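Local atomic coordinates of hypoxanthine phosphoribosyltransferase (Bacillus anthracis, PDB entry 4QYI), a protein that probably catalyses the magnesium-dependent transfer of a phosphoribosyl group from PRPP to hypoxanthine or guanine in purine salvage. Residues 28-33 against 58-63; 42-47 against 64-69; 103-108 against 134-139; 108-113 against 139-144. One frame throughout, in Å; residues are numbered along the deposited sequence. Where two conformers were deposited one is given.

In the fold
The four contacts are spread over one phosphoribosyltransferase domain. Interactions 1 and 2 come first along the chain and interleave; their centres lie about 19 Å apart, both use strand 62-71, and both reach the same mixed sheet. Interactions 3 and 4 follow, also interleaved, with centres about 7 Å apart; they share Leu108 and Val139, and Ile104 of one packs on Leu110 of the other. Interaction 1 lies far from this pair, about 26 Å from interaction 3 between centres. Interaction 2 shapes one phosphate-holding loop and interactions 3 and 4 buttress another, consistent with sites for the pyrophosphate and the 5'-phosphate of the substrates.

Interaction 1: 28-33 against 58-63; sequences QIERDF and IKNDVT
The end of helix 15-32 makes a mainly polar contact with the turn that leads into strand 62-71: Glu30 pairs with Lys59, Phe33 O and a water on Glu30 O meet Asn60, and Ile29 and Ile58 add an apolar touch beside them. The Glu30 carboxylate grips Lys59 at both its backbone N and its ammonium. Its OE2 accepts the backbone N of Lys59 at 2.9 Å on the anti lone pair, with an N-H...O angle of 155°, while OE1 takes Lys59 NZ at 3.2 Å on the syn lone pair. Lys59 NZ also lies 3.1 Å from Glu30 OE2; this second bond is weak but belongs to the same salt bridge. The lysine chain bends at chi2 (90°) and chi3 (75°), which curls the ammonium back to the carboxylate that already holds its own backbone N. The turn lies in the beta-alpha-beta unit of strand 38-43, helix 48-55 and strand 62-71, part of the phosphoribosyltransferase alpha/beta core, and helix 15-32 leans on the sheet through Ile29, which touches Ile38 and Ile98. Ile29 CG2 also approaches Ile58 CD1 to 4.1 Å, the two side chains crossing at about a right angle. Beyond the helix end, the carbonyl O of Phe33, the first residue to leave helical geometry, receives a weak bond from Asn60 ND2 at 2.8 Å; the main partner of this amide nitrogen is Glu36 O. The other end of the amide is bridged to the helix by a water that donates to Glu30 O and, at 3.0 Å, to Asn60 OD1.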
# COMPACT_ATOMS: atom_id res chain seq x y z
N GLN A 28 -16.74 13.08 -0.68
CA GLN A 28 -17.99 12.33 -0.57
C GLN A 28 -17.97 11.46 0.69
O GLN A 28 -18.94 11.40 1.43
CB GLN A 28 -18.18 11.47 -1.80
CG GLN A 28 -18.30 12.26 -3.09
CD GLN A 28 -18.40 11.37 -4.31
OE1 GLN A 28 -18.65 10.18 -4.21
NE2 GLN A 28 -18.17 11.96 -5.48
N ILE A 29 -16.84 10.82 0.95
CA ILE A 29 -16.67 10.02 2.15
C ILE A 29 -16.76 10.87 3.43
O ILE A 29 -17.46 10.51 4.37
CB ILE A 29 -15.33 9.26 2.11
CG1 ILE A 29 -15.41 8.21 1.00
CG2 ILE A 29 -15.01 8.64 3.47
CD1 ILE A 29 -14.08 7.58 0.65
N GLU A 30 -16.05 11.98 3.48
CA GLU A 30 -16.13 12.87 4.65
C GLU A 30 -17.59 13.29 4.93
O GLU A 30 -18.02 13.39 6.08
CB GLU A 30 -15.28 14.11 4.43
CG GLU A 30 -13.77 13.86 4.43
CD GLU A 30 -12.96 15.13 4.14
OE1 GLU A 30 -13.38 15.94 3.29
OE2 GLU A 30 -11.92 15.33 4.77
N ARG A 31 -18.35 13.56 3.89
CA ARG A 31 -19.74 13.96 4.07
C ARG A 31 -20.60 12.91 4.69
O ARG A 31 -21.45 13.20 5.50
CB ARG A 31 -20.33 14.28 2.73
CG ARG A 31 -21.80 14.60 2.66
CD ARG A 31 -22.14 14.80 1.19
NE ARG A 31 -21.81 13.59 0.42
CZ ARG A 31 -22.59 12.52 0.28
NH1 ARG A 31 -22.16 11.48 -0.44
NH2 ARG A 31 -23.79 12.47 0.85
N ASP A 32 -20.42 11.67 4.24
CA ASP A 32 -21.22 10.56 4.75
C ASP A 32 -20.85 10.16 6.17
O ASP A 32 -21.62 9.46 6.80
CB ASP A 32 -21.06 9.35 3.84
CG ASP A 32 -21.73 9.54 2.50
OD1 ASP A 32 -22.62 10.40 2.40
OD2 ASP A 32 -21.34 8.84 1.55
N PHE A 33 -19.70 10.58 6.68
CA PHE A 33 -19.28 10.18 8.02
C PHE A 33 -18.85 11.36 8.85
O PHE A 33 -17.84 11.30 9.56
CB PHE A 33 -18.16 9.14 7.92
CG PHE A 33 -18.59 7.89 7.22
CD1 PHE A 33 -19.31 6.94 7.91
CD2 PHE A 33 -18.33 7.70 5.87
CE1 PHE A 33 -19.74 5.81 7.27
CE2 PHE A 33 -18.77 6.55 5.22
CZ PHE A 33 -19.48 5.61 5.93
N ILE A 58 -8.64 12.50 3.40
CA ILE A 58 -9.70 12.34 4.39
C ILE A 58 -9.20 12.90 5.72
O ILE A 58 -8.20 12.45 6.27
CB ILE A 58 -10.12 10.87 4.54
CG1 ILE A 58 -10.75 10.40 3.23
CG2 ILE A 58 -11.11 10.71 5.68
CD1 ILE A 58 -10.97 8.89 3.16
N LYS A 59 -9.94 13.85 6.25
CA LYS A 59 -9.54 14.50 7.50
C LYS A 59 -10.02 13.78 8.74
O LYS A 59 -9.48 14.00 9.80
CB LYS A 59 -9.90 16.01 7.58
CG LYS A 59 -9.03 17.00 6.75
CD LYS A 59 -9.56 17.25 5.34
CE LYS A 59 -10.77 18.16 5.45
NZ LYS A 59 -11.45 18.33 4.14
N ASN A 60 -11.05 12.95 8.61
CA ASN A 60 -11.53 12.17 9.74
C ASN A 60 -10.40 11.30 10.29
O ASN A 60 -9.38 11.06 9.60
CB ASN A 60 -12.64 11.20 9.33
CG ASN A 60 -13.84 11.87 8.70
OD1 ASN A 60 -13.71 12.55 7.68
ND2 ASN A 60 -15.03 11.62 9.24
N ASP A 61 -10.56 10.82 11.52
CA ASP A 61 -9.61 9.85 12.09
C ASP A 61 -9.75 8.59 11.29
O ASP A 61 -10.81 7.97 11.29
CB ASP A 61 -9.90 9.44 13.56
CG ASP A 61 -9.31 10.41 14.57
OD1 ASP A 61 -8.56 11.33 14.16
OD2 ASP A 61 -9.58 10.23 15.77
N VAL A 62 -8.68 8.15 10.65
CA VAL A 62 -8.72 6.95 9.85
C VAL A 62 -7.79 5.85 10.37
O VAL A 62 -6.64 6.11 10.71
CB VAL A 62 -8.33 7.28 8.39
CG1 VAL A 62 -8.11 6.02 7.57
CG2 VAL A 62 -9.38 8.16 7.71
N THR A 63 -8.31 4.63 10.38
CA THR A 63 -7.52 3.43 10.71
C THR A 63 -7.46 2.66 9.40
O THR A 63 -8.48 2.51 8.73
CB THR A 63 -8.18 2.55 11.77
OG1 THR A 63 -8.15 3.23 13.01
CG2 THR A 63 -7.44 1.20 11.95
O HOH W 1 -16.28 14.13 7.68

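Interaction 2: 42-47 against 64-69; sequences AVLKGS and IDFISA. With PO4 (phosphate ion), chain G.
Ala42 and Val43 run parallel to Phe66 and Ile67 as neighbouring strands, and the backbone polar atoms between them are paired in the alternating pattern of a parallel sheet. Ala42 N donates to Asp65 O at 3.0 Å, and Ala42 O accepts Ile67 N at 3.1 Å. The last rung is Leu44 N to Ile67 O at 2.9 Å. Val43 turns its backbone bonding to Val100 of strand 96-101, and its O also takes Ser47 OG at 2.7 Å from above the carbonyl plane, tying the following loop back to the strand end. A water donates to Leu44 O and accepts from Ala69 N, 2.9 Å away, extending the link past the direct bonds. Asp65 is held as well: OD1 accepts Phe66 N and forms a salt bridge with a basic side chain of the neighbouring subunit, while OD2 receives Asp89 N and Val90 N. On the face that carries Ala42 and Phe66, Phe66 CD1 meets Leu44 CD2 at 3.7 Å, with Ala42 CB beside it; Val43 and Ile67 lie side by side on the opposite one. The peptide before Lys45 is cis. Past it, Lys45 N points almost straight (176°) at O1 of a phosphate ion, 3.1 Å away, and Gly46 N bonds to O4 of the same ion at 2.9 Å; Arg167 supplies a further bond. A Leu-Lys cis peptide in an LKGS loop after this strand is characteristic of the pyrophosphate-binding loop of hypoxanthine-guanine phosphoribosyltransferases, and the ion, probably from the crystallisation liquor, sits in that loop.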
# COMPACT_ATOMS: atom_id res chain seq x y z
N ALA A 42 -8.20 -1.81 2.56
CA ALA A 42 -7.78 -1.89 1.17
C ALA A 42 -7.51 -3.32 0.71
O ALA A 42 -6.85 -4.10 1.40
CB ALA A 42 -6.54 -1.04 0.98
N VAL A 43 -8.03 -3.68 -0.46
CA VAL A 43 -7.85 -5.02 -1.00
C VAL A 43 -6.52 -5.04 -1.78
O VAL A 43 -6.39 -4.44 -2.84
CB VAL A 43 -9.03 -5.46 -1.91
CG1 VAL A 43 -8.88 -6.91 -2.31
CG2 VAL A 43 -10.37 -5.30 -1.19
N LEU A 44 -5.52 -5.70 -1.21
CA LEU A 44 -4.22 -5.84 -1.87
C LEU A 44 -4.32 -6.73 -3.12
O LEU A 44 -5.24 -7.53 -3.25
CB LEU A 44 -3.22 -6.45 -0.91
CG LEU A 44 -2.82 -5.55 0.24
CD1 LEU A 44 -1.97 -6.34 1.21
CD2 LEU A 44 -2.06 -4.35 -0.29
N LYS A 45 -3.40 -6.55 -4.07
CA LYS A 45 -2.34 -5.55 -3.99
C LYS A 45 -2.68 -4.27 -4.72
O LYS A 45 -2.22 -3.20 -4.35
CB LYS A 45 -1.08 -6.10 -4.67
CG LYS A 45 -0.50 -7.33 -4.01
CD LYS A 45 0.62 -7.98 -4.81
CE LYS A 45 1.05 -9.26 -4.10
NZ LYS A 45 2.15 -9.96 -4.80
N GLY A 46 -3.55 -4.39 -5.72
CA GLY A 46 -3.88 -3.30 -6.62
C GLY A 46 -4.47 -2.00 -6.14
O GLY A 46 -4.39 -0.99 -6.84
N SER A 47 -5.06 -1.99 -4.97
CA SER A 47 -5.65 -0.80 -4.48
C SER A 47 -4.71 0.03 -3.62
O SER A 47 -5.09 1.12 -3.20
CB SER A 47 -6.85 -1.19 -3.62
OG SER A 47 -6.38 -1.75 -2.42
N ILE A 64 -6.29 2.24 8.97
CA ILE A 64 -6.26 1.48 7.72
C ILE A 64 -5.73 0.07 7.96
O ILE A 64 -4.88 -0.14 8.80
CB ILE A 64 -5.54 2.21 6.56
CG1 ILE A 64 -5.65 1.38 5.26
CG2 ILE A 64 -4.09 2.46 6.88
CD1 ILE A 64 -5.37 2.16 3.99
N ASP A 65 -6.25 -0.89 7.21
CA ASP A 65 -5.77 -2.26 7.30
C ASP A 65 -5.91 -2.83 5.88
O ASP A 65 -6.49 -2.19 4.98
CB ASP A 65 -6.55 -3.08 8.33
CG ASP A 65 -5.81 -4.36 8.79
OD1 ASP A 65 -4.68 -4.64 8.31
OD2 ASP A 65 -6.35 -5.08 9.66
N PHE A 66 -5.37 -4.03 5.70
CA PHE A 66 -5.38 -4.67 4.41
C PHE A 66 -5.94 -6.09 4.45
O PHE A 66 -5.87 -6.78 5.46
CB PHE A 66 -3.95 -4.75 3.88
CG PHE A 66 -3.29 -3.43 3.73
CD1 PHE A 66 -3.54 -2.65 2.62
CD2 PHE A 66 -2.42 -2.96 4.69
CE1 PHE A 66 -2.96 -1.42 2.46
CE2 PHE A 66 -1.82 -1.71 4.55
CZ PHE A 66 -2.09 -0.94 3.43
N ILE A 67 -6.49 -6.50 3.32
CA ILE A 67 -6.98 -7.85 3.16
C ILE A 67 -6.45 -8.37 1.84
O ILE A 67 -6.29 -7.61 0.88
CB ILE A 67 -8.53 -7.94 3.24
CG1 ILE A 67 -8.98 -9.39 3.29
CG2 ILE A 67 -9.18 -7.24 2.06
CD1 ILE A 67 -10.42 -9.59 3.71
N SER A 68 -6.14 -9.66 1.81
CA SER A 68 -5.66 -10.31 0.62
C SER A 68 -6.49 -11.57 0.37
O SER A 68 -6.68 -12.38 1.28
CB SER A 68 -4.17 -10.61 0.71
OG SER A 68 -3.78 -11.30 -0.44
N ALA A 69 -6.99 -11.72 -0.85
CA ALA A 69 -7.81 -12.87 -1.22
C ALA A 69 -7.35 -13.39 -2.55
O ALA A 69 -6.98 -12.60 -3.41
CB ALA A 69 -9.25 -12.44 -1.31
P PO4 G . -4.29 -7.49 -7.35
O1 PO4 G . -3.48 -8.45 -6.50
O2 PO4 G . -3.34 -6.57 -8.06
O3 PO4 G . -5.12 -8.21 -8.40
O4 PO4 G . -5.22 -6.71 -6.44
O HOH W 2 -6.57 -9.61 -2.74

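Interaction 3: 103-108 against 134-139; sequences IIDSGL and PERRKV. With PO4 (phosphate ion), chain H.
Ile104 lays its CG2 over one face of the Arg137 guanidinium, 3.5 Å from Arg137 CZ. At the next residue, Asp105 O lies near the edge of that group and accepts Arg137 NH1 at 3.1 Å, tilted from the guanidinium plane. The arginine is steadied further by Leu141 O, which takes NE, and by Asp132, which pairs with NH2. Asp105 N donates to O2 of a phosphate ion at 2.7 Å. The Asp105 carboxylate stacks on the Arg136 guanidinium, a long charge pairing (OD2 to Arg136 NH2, 3.9 Å) with no N-H aimed at the oxygen; Arg136 has its stronger partner in Asp152. Ser106 O receives Lys138 N at 2.9 Å, almost straight (177°) and on a lone pair, and a weak bond from Val139 N. With chi1 at 72°, Ser106 OG sits where it can accept Leu108 N at 3.2 Å, forming an ST turn. Gly107, at the N-cap of helix 108-118, has a positive phi, and Arg137 CD and Val139 CG1 crowd the side where a CB would point; its N bonds to the same phosphate O2 at 3.1 Å. Leu108 then closes the contact, CD2 lying 3.9 Å from Val139 CB and CD1 against Lys138 CD. The DSGLT sequence wrapped round a phosphate, here probably from the crystallisation liquor, is the hallmark PRPP-binding loop of phosphoribosyltransferases, which grips the ribose 5'-phosphate in relatives.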
# COMPACT_ATOMS: atom_id res chain seq x y z
N ILE A 103 -10.68 -2.03 -8.79
CA ILE A 103 -11.68 -2.33 -9.81
C ILE A 103 -12.79 -3.22 -9.33
O ILE A 103 -12.57 -4.12 -8.52
CB ILE A 103 -11.04 -3.13 -10.97
CG1 ILE A 103 -9.93 -2.32 -11.62
CG2 ILE A 103 -12.09 -3.50 -12.04
CD1 ILE A 103 -9.04 -3.13 -12.55
N ILE A 104 -14.00 -2.97 -9.83
CA ILE A 104 -15.12 -3.83 -9.53
C ILE A 104 -15.72 -4.12 -10.89
O ILE A 104 -16.05 -3.20 -11.61
CB ILE A 104 -16.20 -3.17 -8.67
CG1 ILE A 104 -15.64 -2.77 -7.31
CG2 ILE A 104 -17.36 -4.13 -8.49
CD1 ILE A 104 -16.71 -2.16 -6.43
N ASP A 105 -15.80 -5.39 -11.25
CA ASP A 105 -16.39 -5.76 -12.54
C ASP A 105 -17.59 -6.70 -12.35
O ASP A 105 -18.74 -6.25 -12.41
CB ASP A 105 -15.33 -6.25 -13.56
CG ASP A 105 -14.37 -7.30 -13.00
OD1 ASP A 105 -14.74 -8.12 -12.14
OD2 ASP A 105 -13.22 -7.31 -13.49
N SER A 106 -17.35 -7.97 -12.09
CA SER A 106 -18.46 -8.87 -11.90
C SER A 106 -19.09 -8.63 -10.52
O SER A 106 -20.29 -8.89 -10.33
CB SER A 106 -17.97 -10.31 -11.97
OG SER A 106 -17.22 -10.61 -10.81
N GLY A 107 -18.26 -8.17 -9.58
CA GLY A 107 -18.69 -7.90 -8.21
C GLY A 107 -18.82 -9.14 -7.35
O GLY A 107 -19.11 -9.05 -6.15
N LEU A 108 -18.58 -10.29 -7.96
CA LEU A 108 -18.71 -11.58 -7.28
C LEU A 108 -17.79 -11.68 -6.07
O LEU A 108 -18.21 -12.08 -5.00
CB LEU A 108 -18.43 -12.72 -8.27
CG LEU A 108 -19.46 -12.88 -9.39
CD1 LEU A 108 -18.99 -13.82 -10.49
CD2 LEU A 108 -20.79 -13.36 -8.84
N PRO A 134 -19.85 -1.69 -14.53
CA PRO A 134 -21.16 -2.23 -14.18
C PRO A 134 -21.77 -3.13 -15.23
O PRO A 134 -22.68 -3.88 -14.90
CB PRO A 134 -22.04 -0.98 -13.97
CG PRO A 134 -21.11 0.18 -13.95
CD PRO A 134 -19.88 -0.23 -14.69
N GLU A 135 -21.27 -3.07 -16.47
CA GLU A 135 -21.78 -3.91 -17.55
C GLU A 135 -21.29 -5.33 -17.37
O GLU A 135 -21.78 -6.26 -18.01
CB GLU A 135 -21.31 -3.41 -18.92
CG GLU A 135 -21.60 -1.95 -19.20
CD GLU A 135 -20.76 -0.99 -18.37
OE1 GLU A 135 -19.88 -1.42 -17.60
OE2 GLU A 135 -20.97 0.23 -18.47
N ARG A 136 -20.30 -5.51 -16.50
CA ARG A 136 -19.75 -6.83 -16.25
C ARG A 136 -20.33 -7.50 -15.01
O ARG A 136 -19.92 -8.61 -14.67
CB ARG A 136 -18.22 -6.73 -16.14
CG ARG A 136 -17.48 -6.44 -17.44
CD ARG A 136 -17.19 -7.71 -18.22
NE ARG A 136 -16.44 -8.67 -17.41
CZ ARG A 136 -15.13 -8.61 -17.15
NH1 ARG A 136 -14.40 -7.62 -17.63
NH2 ARG A 136 -14.56 -9.53 -16.39
N ARG A 137 -21.26 -6.84 -14.32
CA ARG A 137 -21.85 -7.41 -13.10
C ARG A 137 -22.53 -8.76 -13.28
O ARG A 137 -23.32 -8.97 -14.20
CB ARG A 137 -22.89 -6.47 -12.49
CG ARG A 137 -22.36 -5.22 -11.83
CD ARG A 137 -21.46 -5.54 -10.65
NE ARG A 137 -21.23 -4.34 -9.86
CZ ARG A 137 -20.32 -3.41 -10.14
NH1 ARG A 137 -19.54 -3.52 -11.22
NH2 ARG A 137 -20.21 -2.37 -9.34
N LYS A 138 -22.23 -9.66 -12.36
CA LYS A 138 -22.84 -10.98 -12.31
C LYS A 138 -23.62 -11.10 -11.02
O LYS A 138 -24.25 -12.12 -10.75
CB LYS A 138 -21.78 -12.07 -12.43
CG LYS A 138 -21.18 -12.12 -13.82
CD LYS A 138 -20.26 -13.30 -14.01
CE LYS A 138 -19.88 -13.45 -15.48
NZ LYS A 138 -19.04 -14.65 -15.71
N VAL A 139 -23.57 -10.05 -10.21
CA VAL A 139 -24.28 -10.04 -8.95
C VAL A 139 -24.66 -8.59 -8.67
O VAL A 139 -24.09 -7.66 -9.26
CB VAL A 139 -23.43 -10.63 -7.81
CG1 VAL A 139 -22.25 -9.72 -7.46
CG2 VAL A 139 -24.28 -10.90 -6.58
P PO4 H . -14.83 -8.09 -8.19
O1 PO4 H . -13.33 -8.02 -8.09
O2 PO4 H . -15.28 -7.25 -9.36
O3 PO4 H . -15.35 -9.49 -8.46
O4 PO4 H . -15.41 -7.63 -6.90

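Interaction 4: 108-113 against 139-144; sequences LTLHFL and VDLTAE. With PO4 (phosphate ion), chain H.
His111 presents one ring face to Val139, whose CG2 stands over the middle of it, 4.2 Å from the centroid and 12° off the ring normal, a CH-pi contact. The carbonyl O of Asp140 approaches the same ring obliquely, 4.3 Å from His111 ND1. The trans chi1 of His111 (-178°) swings the imidazole out from helix 108-118, where the Val139 methyl can lie on it. Val139 spans the first turn of the helix, CG2 on His111 and CG1 facing Leu108. One step further along the loop, Leu141 sends CD1 against the helix backbone: it lies 3.6 Å from His111 N and 3.9 Å from Leu110 CB. This branch fits close to the main chain, while Leu110 itself reaches on to Ile104 of the outermost strand of the sheet. At Glu144 the loop is tied to strand 124-129, OE1 accepting Phe127 N. The contact is mainly van der Waals, without a hydrogen bond between the segments, and the polar work of the helix start is done on a phosphate ion instead: Thr109 N donates to its O3 at 3.1 Å, and Leu110 N makes a weak bond to O4, also at 3.1 Å. The positive end of the helix dipole would probably add to the pull on the anion. Amide groups of a helix N-terminus closing round a phosphate, after an Asp-Ser-Gly turn, are characteristic of the 5'-phosphate pocket in the PRPP site of type I phosphoribosyltransferases.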
# COMPACT_ATOMS: atom_id res chain seq x y z
N LEU A 108 -18.58 -10.29 -7.96
CA LEU A 108 -18.71 -11.58 -7.28
C LEU A 108 -17.79 -11.68 -6.07
O LEU A 108 -18.21 -12.08 -5.00
CB LEU A 108 -18.43 -12.72 -8.27
CG LEU A 108 -19.46 -12.88 -9.39
CD1 LEU A 108 -18.99 -13.82 -10.49
CD2 LEU A 108 -20.79 -13.36 -8.84
N THR A 109 -16.54 -11.30 -6.26
CA THR A 109 -15.55 -11.38 -5.18
C THR A 109 -15.77 -10.40 -4.05
O THR A 109 -15.56 -10.70 -2.88
CB THR A 109 -14.14 -11.20 -5.76
OG1 THR A 109 -13.84 -12.34 -6.58
CG2 THR A 109 -13.10 -11.11 -4.66
N LEU A 110 -16.21 -9.21 -4.39
CA LEU A 110 -16.44 -8.22 -3.38
C LEU A 110 -17.72 -8.55 -2.59
O LEU A 110 -17.82 -8.24 -1.40
CB LEU A 110 -16.52 -6.89 -4.06
CG LEU A 110 -16.27 -5.67 -3.21
CD1 LEU A 110 -14.92 -5.75 -2.48
CD2 LEU A 110 -16.29 -4.49 -4.15
N HIS A 111 -18.68 -9.21 -3.24
CA HIS A 111 -19.90 -9.64 -2.56
C HIS A 111 -19.52 -10.67 -1.50
O HIS A 111 -20.03 -10.65 -0.38
CB HIS A 111 -20.88 -10.25 -3.57
CG HIS A 111 -22.19 -10.66 -2.98
ND1 HIS A 111 -23.24 -9.78 -2.79
CD2 HIS A 111 -22.64 -11.87 -2.57
CE1 HIS A 111 -24.27 -10.43 -2.27
NE2 HIS A 111 -23.94 -11.70 -2.13
N PHE A 112 -18.59 -11.55 -1.85
CA PHE A 112 -18.12 -12.57 -0.94
C PHE A 112 -17.38 -11.88 0.22
O PHE A 112 -17.57 -12.21 1.39
CB PHE A 112 -17.22 -13.54 -1.72
CG PHE A 112 -16.84 -14.76 -0.98
CD1 PHE A 112 -15.69 -14.78 -0.20
CD2 PHE A 112 -17.59 -15.91 -1.11
CE1 PHE A 112 -15.32 -15.93 0.47
CE2 PHE A 112 -17.23 -17.06 -0.45
CZ PHE A 112 -16.09 -17.07 0.34
N LEU A 113 -16.54 -10.91 -0.09
CA LEU A 113 -15.80 -10.19 0.97
C LEU A 113 -16.76 -9.40 1.86
O LEU A 113 -16.54 -9.27 3.07
CB LEU A 113 -14.72 -9.29 0.40
CG LEU A 113 -13.61 -10.03 -0.35
CD1 LEU A 113 -12.55 -9.04 -0.82
CD2 LEU A 113 -12.95 -11.09 0.52
N VAL A 139 -23.57 -10.05 -10.21
CA VAL A 139 -24.28 -10.04 -8.95
C VAL A 139 -24.66 -8.59 -8.67
O VAL A 139 -24.09 -7.66 -9.26
CB VAL A 139 -23.43 -10.63 -7.81
CG1 VAL A 139 -22.25 -9.72 -7.46
CG2 VAL A 139 -24.28 -10.90 -6.58
N ASP A 140 -25.64 -8.41 -7.80
CA ASP A 140 -26.11 -7.09 -7.43
C ASP A 140 -25.13 -6.43 -6.45
O ASP A 140 -25.03 -6.83 -5.29
CB ASP A 140 -27.51 -7.23 -6.83
CG ASP A 140 -28.26 -5.92 -6.74
OD1 ASP A 140 -27.61 -4.85 -6.74
OD2 ASP A 140 -29.52 -5.98 -6.66
N LEU A 141 -24.39 -5.43 -6.90
CA LEU A 141 -23.47 -4.73 -6.03
C LEU A 141 -23.18 -3.35 -6.59
O LEU A 141 -22.52 -3.20 -7.63
CB LEU A 141 -22.17 -5.52 -5.79
CG LEU A 141 -21.21 -4.99 -4.70
CD1 LEU A 141 -20.37 -6.08 -4.04
CD2 LEU A 141 -20.31 -3.87 -5.20
N THR A 142 -23.69 -2.36 -5.89
CA THR A 142 -23.51 -0.98 -6.26
C THR A 142 -22.54 -0.40 -5.25
O THR A 142 -22.78 -0.44 -4.04
CB THR A 142 -24.85 -0.23 -6.24
OG1 THR A 142 -25.74 -0.84 -7.18
CG2 THR A 142 -24.68 1.23 -6.62
N ALA A 143 -21.43 0.12 -5.75
CA ALA A 143 -20.43 0.75 -4.90
C ALA A 143 -20.91 2.15 -4.59
O ALA A 143 -21.33 2.90 -5.50
CB ALA A 143 -19.09 0.80 -5.62
N GLU A 144 -20.82 2.54 -3.32
CA GLU A 144 -21.24 3.86 -2.92
C GLU A 144 -20.32 4.94 -3.50
O GLU A 144 -20.76 6.06 -3.76
CB GLU A 144 -21.33 3.98 -1.39
CG GLU A 144 -22.52 3.24 -0.77
CD GLU A 144 -22.43 1.71 -0.71
OE1 GLU A 144 -21.36 1.08 -0.92
OE2 GLU A 144 -23.48 1.11 -0.41
P PO4 H . -14.83 -8.09 -8.19
O1 PO4 H . -13.33 -8.02 -8.09
O2 PO4 H . -15.28 -7.25 -9.36
O3 PO4 H . -15.35 -9.49 -8.46
O4 PO4 H . -15.41 -7.63 -6.90